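Local coordinates for protein SAM-dependent methyltransferase (Exiguobacterium sibiricum 255-15, PDB 3D2L) that probably transfers methyl groups from S-adenosylmethionine to an acceptor that is not known, using a Rossmann-like methyltransferase domain, at residues Y141-E144 / T145-G149. Numbering follows the deposited sequence. Where two conformers were deposited one is given.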
loop_
_atom_site.group_PDB
_atom_site.type_symbol
_atom_site.label_atom_id
_atom_site.label_comp_id
_atom_site.label_asym_id
_atom_site.label_seq_id
_atom_site.Cartn_x
_atom_site.Cartn_y
_atom_site.Cartn_z
ATOM N N TYR A 141 0.890 14.948 -9.973
ATOM C CA TYR A 141 -0.131 15.977 -9.744
ATOM C C TYR A 141 -0.637 16.009 -8.302
ATOM O O TYR A 141 -0.814 17.087 -7.730
ATOM C CB TYR A 141 -1.305 15.763 -10.713
ATOM C CG TYR A 141 -2.432 16.763 -10.583
ATOM C CD1 TYR A 141 -2.336 18.026 -11.165
ATOM C CD2 TYR A 141 -3.594 16.444 -9.907
ATOM C CE1 TYR A 141 -3.361 18.937 -11.052
ATOM C CE2 TYR A 141 -4.621 17.356 -9.781
ATOM C CZ TYR A 141 -4.499 18.592 -10.356
ATOM O OH TYR A 141 -5.524 19.489 -10.247
ATOM N N LYS A 142 -0.875 14.834 -7.711
ATOM C CA LYS A 142 -1.317 14.737 -6.309
ATOM C C LYS A 142 -0.290 15.343 -5.382
ATOM O O LYS A 142 -0.620 16.094 -4.466
ATOM C CB LYS A 142 -1.561 13.290 -5.905
ATOM C CG LYS A 142 -2.069 13.145 -4.480
ATOM C CD LYS A 142 -2.673 11.810 -4.279
ATOM C CE LYS A 142 -3.298 11.630 -2.913
ATOM N NZ LYS A 142 -4.021 10.289 -2.869
HETATM N N MSE A 143 0.969 15.012 -5.628
HETATM C CA MSE A 143 2.066 15.554 -4.829
HETATM C C MSE A 143 2.065 17.074 -4.892
HETATM O O MSE A 143 2.272 17.743 -3.880
HETATM C CB MSE A 143 3.419 15.045 -5.332
HETATM C CG MSE A 143 3.557 13.528 -5.439
HETATM SE SE MSE A 143 3.173 12.559 -3.789
HETATM C CE MSE A 143 4.329 13.603 -2.639
ATOM N N GLU A 144 1.819 17.611 -6.085
ATOM C CA GLU A 144 1.861 19.052 -6.281
ATOM C C GLU A 144 0.588 19.786 -5.833
ATOM O O GLU A 144 0.582 21.016 -5.772
ATOM C CB GLU A 144 2.200 19.370 -7.740
ATOM C CG GLU A 144 3.480 18.682 -8.297
ATOM C CD GLU A 144 4.797 19.145 -7.662
ATOM O OE1 GLU A 144 4.926 19.141 -6.422
ATOM O OE2 GLU A 144 5.732 19.463 -8.426
ATOM N N THR A 145 -0.474 19.048 -5.488
ATOM C CA THR A 145 -1.737 19.654 -5.030
ATOM C C THR A 145 -2.128 19.285 -3.583
ATOM O O THR A 145 -1.940 20.089 -2.670
ATOM C CB THR A 145 -2.925 19.344 -6.007
ATOM O OG1 THR A 145 -3.146 17.933 -6.073
ATOM C CG2 THR A 145 -2.663 19.906 -7.430
ATOM N N LEU A 146 -2.628 18.060 -3.379
ATOM C CA LEU A 146 -3.140 17.589 -2.081
ATOM C C LEU A 146 -2.085 17.446 -0.983
ATOM O O LEU A 146 -2.421 17.482 0.207
ATOM C CB LEU A 146 -3.893 16.245 -2.245
ATOM C CG LEU A 146 -5.136 16.299 -3.149
ATOM C CD1 LEU A 146 -5.698 14.909 -3.385
ATOM C CD2 LEU A 146 -6.198 17.227 -2.556
ATOM N N PHE A 147 -0.820 17.301 -1.384
ATOM C CA PHE A 147 0.267 17.191 -0.421
ATOM C C PHE A 147 1.165 18.410 -0.447
ATOM O O PHE A 147 2.261 18.356 0.081
ATOM C CB PHE A 147 1.104 15.940 -0.675
ATOM C CG PHE A 147 0.351 14.628 -0.486
ATOM C CD1 PHE A 147 -0.643 14.497 0.476
ATOM C CD2 PHE A 147 0.720 13.510 -1.213
ATOM C CE1 PHE A 147 -1.318 13.268 0.651
ATOM C CE2 PHE A 147 0.086 12.304 -1.022
ATOM C CZ PHE A 147 -0.913 12.185 -0.094
ATOM N N ASN A 148 0.680 19.500 -1.029
ATOM C CA ASN A 148 1.448 20.743 -1.164
ATOM C C ASN A 148 1.085 21.782 -0.086
ATOM O O ASN A 148 0.467 22.809 -0.377
ATOM C CB ASN A 148 1.215 21.314 -2.555
ATOM C CG ASN A 148 2.250 22.365 -2.948
ATOM O OD1 ASN A 148 3.112 22.754 -2.157
ATOM N ND2 ASN A 148 2.172 22.813 -4.191
ATOM N N GLY A 149 1.495 21.502 1.150
ATOM C CA GLY A 149 1.222 22.387 2.288
ATOM C C GLY A 149 -0.225 22.369 2.759
ATOM O O GLY A 149 -0.820 23.425 2.971
#
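Thr145 meets Tyr141 with both branches of its side chain. Its methyl CG2 lies over one face of the tyrosine ring, 3.9 Å from the Tyr141 centroid and displaced toward the rim on the hydroxyl side, a CH-pi contact. Meanwhile OG1 donates a hydrogen bond of 3.0 Å to Tyr141 O, reaching the carbonyl oxygen from a direction tilted out of its plane. A chi1 of 62° sets OG1 between the Thr145 backbone N and carbonyl carbon, where it can turn back to the preceding helical turn. Lys142 O serves two backbone donors, Thr145 N at 3.1 Å and, more weakly, Phe147 N.

The Phe147 ring packs against the side chains of Lys142 and Met143. Selenomethionine Met143, its chain bent at chi2 and chi3, in one of its two conformers puts SE at the ring's edge and in its plane, 3.7 Å from Phe147 CD2, a Met-aromatic contact made with the rim rather than the pi face. Lys142 runs extended past the same ring, its CE coming obliquely to 3.7 Å from Phe147 CZ, while Leu146 CD1 touches the same aliphatic chain. His138 and His176 make edge-to-face contacts with the buried Phe147, and Val174 touches both Phe147 and Met143.

Asn148 bonds back to Glu144: its ND2 donates to Glu144 O over 2.9 Å, from above the carbonyl plane, and a chi1 of -164°, CG anti to the backbone N, brings the amide within reach of that oxygen. Asn148 N closes the type I beta turn on Thr145 O, and Lys150 NZ also bonds the Thr145 oxygen. Helix 140-144 thus runs through a beta turn into strand 150-155, linking strand 131-138 of the Rossmann-like methyltransferase sheet to the separate four-stranded antiparallel sheet.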